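Local atomic coordinates of putative uronate isomerase (PDB entry 4NAR), a protein that is of uncertain function but may act as a lactate racemase, as relatives sharing its N-terminal domain are thought to do. Residues A[65-73]-A[164-172]. Sequence-based numbering, arbitrary orientation.
Sequences HTLNASGTH and KIVIPGIAS. With SO4 (sulfate ion), chain B; SO4 (sulfate ion), chain C.
Gly71 and Gly169 join the loop that follows strand 63-68 to the loop before helix 173-186, an example of a close backbone approach made by two residues without side chains. The polar link is a single hydrogen bond from Gly71 N to Gly169 O, 3.0 Å long and nearly straight at 171°, with the donor tilted 33° from the carbonyl plane. Beside it, Gly71 CA directs a C-H toward Pro168 O at 3.6 Å. Gly71 takes a positive phi, and its CA lies 3.4 Å from O2 of the sulfate of chain B.

Apolar contacts continue the seam toward the strand. Ile170 carries CG2 beside its backbone N, anti to the carbonyl carbon, and this methyl meets Leu67 CD1 at 3.6 Å while also lying over Ala69 CA. The methyl of Ala69, at the centre of an inverse gamma turn, touches Ile165 CG1 at 3.7 Å.

Gly71 and Thr72 form the middle of a type II' turn from Ser70 to His73, and Thr72 holds the sulfate of chain B twice, through N to O2 at 2.9 Å and through OG1 to O3 at 2.7 Å. Lys164, bent at its last torsion, lets NZ hydrogen-bond O1 of the sulfate of chain C at 2.9 Å. Both ions probably come from the crystallisation liquor, but their grouping is consistent with a pocket for anionic ligands.

In the fold, 65-73 begins within strand 63-68 and runs on into the turn; Leu67 and Ile165 both pack on Val35 of the parallel neighbouring strand 31-36. The other loop leads into helix 173-186, whose Val176 and Phe179 cover Pro168, while Val166 rests on helix 198-213.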
ATOM      1  N   HIS A  65      14.603  -1.673  18.224  1.00 20.67           N
ATOM      2  CA  HIS A  65      13.198  -1.300  18.198  1.00 15.21           C
ATOM      3  C   HIS A  65      12.615  -1.500  16.797  1.00 16.46           C
ATOM      4  O   HIS A  65      13.303  -1.303  15.791  1.00 16.60           O
ATOM      5  CB  HIS A  65      13.049   0.152  18.629  1.00 15.09           C
ATOM      6  CG  HIS A  65      13.349   0.383  20.082  1.00 29.28           C
ATOM      7  ND1 HIS A  65      12.359   0.574  21.024  1.00 28.58           N
ATOM      8  CD2 HIS A  65      14.523   0.463  20.748  1.00 30.85           C
ATOM      9  CE1 HIS A  65      12.912   0.761  22.209  1.00 19.11           C
ATOM     10  NE2 HIS A  65      14.222   0.695  22.073  1.00 27.97           N
ATOM     11  N   THR A  66      11.348  -1.900  16.716  1.00 14.30           N
ATOM     12  CA  THR A  66      10.695  -1.991  15.412  1.00 13.68           C
ATOM     13  C   THR A  66       9.399  -1.201  15.363  1.00 17.46           C
ATOM     14  O   THR A  66       8.754  -0.994  16.394  1.00 21.19           O
ATOM     15  CB  THR A  66      10.460  -3.460  14.955  1.00 27.58           C
ATOM     16  OG1 THR A  66       9.105  -3.864  15.248  1.00 25.02           O
ATOM     17  CG2 THR A  66      11.503  -4.401  15.608  1.00 14.53           C
ATOM     18  N   LEU A  67       9.034  -0.751  14.163  1.00 14.03           N
ATOM     19  CA  LEU A  67       7.836   0.057  13.967  1.00 12.38           C
ATOM     20  C   LEU A  67       7.093  -0.505  12.766  1.00 20.83           C
ATOM     21  O   LEU A  67       7.636  -0.621  11.648  1.00 17.56           O
ATOM     22  CB  LEU A  67       8.184   1.534  13.707  1.00 16.95           C
ATOM     23  CG  LEU A  67       7.307   2.685  14.245  1.00 20.28           C
ATOM     24  CD1 LEU A  67       7.478   3.909  13.369  1.00 19.61           C
ATOM     25  CD2 LEU A  67       5.822   2.344  14.404  1.00 12.14           C
ATOM     26  N   ASN A  68       5.843  -0.866  13.011  1.00 19.67           N
ATOM     27  CA  ASN A  68       4.973  -1.362  11.978  1.00 18.66           C
ATOM     28  C   ASN A  68       4.433  -0.199  11.153  1.00 13.81           C
ATOM     29  O   ASN A  68       3.636   0.602  11.656  1.00 14.53           O
ATOM     30  CB  ASN A  68       3.804  -2.118  12.618  1.00 20.64           C
ATOM     31  CG  ASN A  68       2.856  -2.692  11.583  1.00 21.29           C
ATOM     32  OD1 ASN A  68       3.253  -3.527  10.761  1.00 21.22           O
ATOM     33  ND2 ASN A  68       1.596  -2.244  11.612  1.00 19.87           N
ATOM     34  N   ALA A  69       4.855  -0.112   9.891  1.00 14.98           N
ATOM     35  CA  ALA A  69       4.328   0.915   8.990  1.00 20.79           C
ATOM     36  C   ALA A  69       2.899   0.553   8.569  1.00 20.20           C
ATOM     37  O   ALA A  69       2.672   0.069   7.445  1.00 21.08           O
ATOM     38  CB  ALA A  69       5.226   1.079   7.761  1.00 14.75           C
ATOM     39  N   SER A  70       1.945   0.803   9.462  1.00 11.26           N
ATOM     40  CA  SER A  70       0.566   0.334   9.268  1.00 20.41           C
ATOM     41  C   SER A  70      -0.275   1.108   8.235  1.00 21.00           C
ATOM     42  O   SER A  70      -1.201   0.549   7.620  1.00 24.52           O
ATOM     43  CB  SER A  70      -0.178   0.378  10.605  1.00 18.06           C
ATOM     44  OG  SER A  70      -0.501   1.726  10.947  1.00 22.18           O
ATOM     45  N   GLY A  71       0.022   2.388   8.050  1.00 18.24           N
ATOM     46  CA  GLY A  71      -0.948   3.266   7.409  1.00 19.72           C
ATOM     47  C   GLY A  71      -2.228   3.268   8.248  1.00 20.60           C
ATOM     48  O   GLY A  71      -2.161   3.326   9.483  1.00 22.66           O
ATOM     49  N   THR A  72      -3.394   3.183   7.605  1.00 20.45           N
ATOM     50  CA  THR A  72      -4.653   3.098   8.364  1.00 19.51           C
ATOM     51  C   THR A  72      -5.003   1.678   8.832  1.00 18.72           C
ATOM     52  O   THR A  72      -6.021   1.487   9.509  1.00 18.06           O
ATOM     53  CB  THR A  72      -5.869   3.633   7.563  1.00 18.84           C
ATOM     54  OG1 THR A  72      -5.983   2.913   6.335  1.00 19.56           O
ATOM     55  CG2 THR A  72      -5.731   5.126   7.266  1.00 12.35           C
ATOM     56  N   HIS A  73      -4.176   0.693   8.464  1.00 18.22           N
ATOM     57  CA  HIS A  73      -4.460  -0.715   8.776  1.00 13.63           C
ATOM     58  C   HIS A  73      -4.438  -1.034  10.270  1.00 16.13           C
ATOM     59  O   HIS A  73      -3.855  -0.287  11.065  1.00 23.71           O
ATOM     60  CB  HIS A  73      -3.466  -1.651   8.086  1.00 15.35           C
ATOM     61  CG  HIS A  73      -3.402  -1.487   6.604  1.00 20.72           C
ATOM     62  ND1 HIS A  73      -2.432  -2.101   5.837  1.00 25.16           N
ATOM     63  CD2 HIS A  73      -4.170  -0.774   5.749  1.00 25.85           C
ATOM     64  CE1 HIS A  73      -2.613  -1.777   4.568  1.00 22.82           C
ATOM     65  NE2 HIS A  73      -3.659  -0.971   4.486  1.00 25.67           N
ATOM     66  N   LYS A 164       7.075   5.671   0.400  1.00 13.90           N
ATOM     67  CA  LYS A 164       5.710   5.278   0.720  1.00 18.86           C
ATOM     68  C   LYS A 164       5.649   4.610   2.110  1.00 25.24           C
ATOM     69  O   LYS A 164       4.624   4.658   2.801  1.00 20.87           O
ATOM     70  CB  LYS A 164       5.090   4.371  -0.347  1.00 21.91           C
ATOM     71  CG  LYS A 164       3.559   4.280  -0.202  1.00 25.13           C
ATOM     72  CD  LYS A 164       2.981   2.935  -0.690  1.00 28.29           C
ATOM     73  CE  LYS A 164       1.432   2.890  -0.592  1.00 31.06           C
ATOM     74  NZ  LYS A 164       0.939   2.317   0.713  1.00 32.65           N
ATOM     75  N   ILE A 165       6.757   4.006   2.531  1.00 20.23           N
ATOM     76  CA  ILE A 165       6.808   3.452   3.865  1.00 16.11           C
ATOM     77  C   ILE A 165       6.746   4.542   4.947  1.00 18.08           C
ATOM     78  O   ILE A 165       6.303   4.281   6.070  1.00 19.43           O
ATOM     79  CB  ILE A 165       8.043   2.564   4.067  1.00 20.30           C
ATOM     80  CG1 ILE A 165       7.936   1.814   5.404  1.00 18.71           C
ATOM     81  CG2 ILE A 165       9.319   3.387   3.995  1.00 14.47           C
ATOM     82  CD1 ILE A 165       8.824   0.574   5.491  1.00 20.82           C
ATOM     83  N   VAL A 166       7.179   5.762   4.627  1.00 15.82           N
ATOM     84  CA  VAL A 166       7.053   6.847   5.592  1.00 15.16           C
ATOM     85  C   VAL A 166       5.629   7.415   5.524  1.00 17.47           C
ATOM     86  O   VAL A 166       4.950   7.547   6.548  1.00 18.66           O
ATOM     87  CB  VAL A 166       8.081   7.974   5.338  1.00 26.06           C
ATOM     88  CG1 VAL A 166       7.902   9.089   6.375  1.00 22.86           C
ATOM     89  CG2 VAL A 166       9.512   7.429   5.355  1.00 10.82           C
ATOM     90  N   ILE A 167       5.183   7.740   4.311  1.00 20.09           N
ATOM     91  CA  ILE A 167       3.830   8.247   4.069  1.00 20.89           C
ATOM     92  C   ILE A 167       3.195   7.389   2.977  1.00 23.29           C
ATOM     93  O   ILE A 167       3.696   7.388   1.843  1.00 15.94           O
ATOM     94  CB  ILE A 167       3.847   9.700   3.570  1.00 16.20           C
ATOM     95  CG1 ILE A 167       4.617  10.590   4.554  1.00 17.89           C
ATOM     96  CG2 ILE A 167       2.413  10.218   3.389  1.00 12.44           C
ATOM     97  CD1 ILE A 167       4.849  11.974   4.046  1.00 11.16           C
ATOM     98  N   PRO A 168       2.080   6.685   3.289  1.00 22.42           N
ATOM     99  CA  PRO A 168       1.282   6.781   4.529  1.00 23.16           C
ATOM    100  C   PRO A 168       1.772   5.947   5.714  1.00 15.79           C
ATOM    101  O   PRO A 168       1.194   6.082   6.801  1.00 14.78           O
ATOM    102  CB  PRO A 168      -0.082   6.208   4.105  1.00 21.62           C
ATOM    103  CG  PRO A 168       0.294   5.139   3.075  1.00 20.10           C
ATOM    104  CD  PRO A 168       1.450   5.780   2.299  1.00 17.59           C
ATOM    105  N   GLY A 169       2.787   5.108   5.502  1.00 14.65           N
ATOM    106  CA  GLY A 169       3.200   4.095   6.465  1.00 12.06           C
ATOM    107  C   GLY A 169       3.167   4.446   7.948  1.00 19.95           C
ATOM    108  O   GLY A 169       2.593   3.703   8.768  1.00 13.22           O
ATOM    109  N   ILE A 170       3.784   5.569   8.307  1.00 12.01           N
ATOM    110  CA  ILE A 170       3.863   5.962   9.705  1.00 10.78           C
ATOM    111  C   ILE A 170       3.469   7.427   9.863  1.00 10.93           C
ATOM    112  O   ILE A 170       4.022   8.170  10.691  1.00 11.31           O
ATOM    113  CB  ILE A 170       5.283   5.739  10.250  1.00 18.29           C
ATOM    114  CG1 ILE A 170       6.284   6.522   9.387  1.00 17.43           C
ATOM    115  CG2 ILE A 170       5.615   4.233  10.295  1.00 12.05           C
ATOM    116  CD1 ILE A 170       7.703   6.383   9.809  1.00 12.42           C
ATOM    117  N   ALA A 171       2.498   7.829   9.060  1.00 10.85           N
ATOM    118  CA  ALA A 171       2.068   9.218   9.026  1.00 19.86           C
ATOM    119  C   ALA A 171       0.685   9.353   9.681  1.00 24.26           C
ATOM    120  O   ALA A 171       0.341   8.626  10.645  1.00 19.49           O
ATOM    121  CB  ALA A 171       2.050   9.727   7.584  1.00 10.93           C
ATOM    122  N   SER A 172      -0.115  10.268   9.146  1.00 18.58           N
ATOM    123  CA  SER A 172      -1.439  10.485   9.683  1.00 11.77           C
ATOM    124  C   SER A 172      -2.376  11.111   8.664  1.00 15.67           C
ATOM    125  O   SER A 172      -2.020  11.320   7.494  1.00 20.38           O
ATOM    126  CB  SER A 172      -1.370  11.326  10.964  1.00 19.61           C
ATOM    127  OG  SER A 172      -0.557  12.477  10.789  1.00 25.59           O
TER
HETATM  128  S   SO4 B 501      -3.858   3.641   3.659  1.00 31.62           S
HETATM  129  O1  SO4 B 501      -3.071   4.609   2.875  1.00 33.24           O
HETATM  130  O2  SO4 B 501      -3.014   3.094   4.734  1.00 33.74           O
HETATM  131  O3  SO4 B 501      -5.040   4.316   4.214  1.00 28.25           O
HETATM  132  O4  SO4 B 501      -4.303   2.542   2.776  1.00 36.75           O
HETATM  133  S   SO4 C 502      -0.434  -1.017   0.491  1.00 48.68           S
HETATM  134  O1  SO4 C 502       0.864  -0.458   0.058  1.00 44.25           O
HETATM  135  O2  SO4 C 502      -0.404  -1.255   1.947  1.00 52.22           O
HETATM  136  O3  SO4 C 502      -1.560  -0.117   0.191  1.00 38.65           O
HETATM  137  O4  SO4 C 502      -0.618  -2.289  -0.215  1.00 60.25           O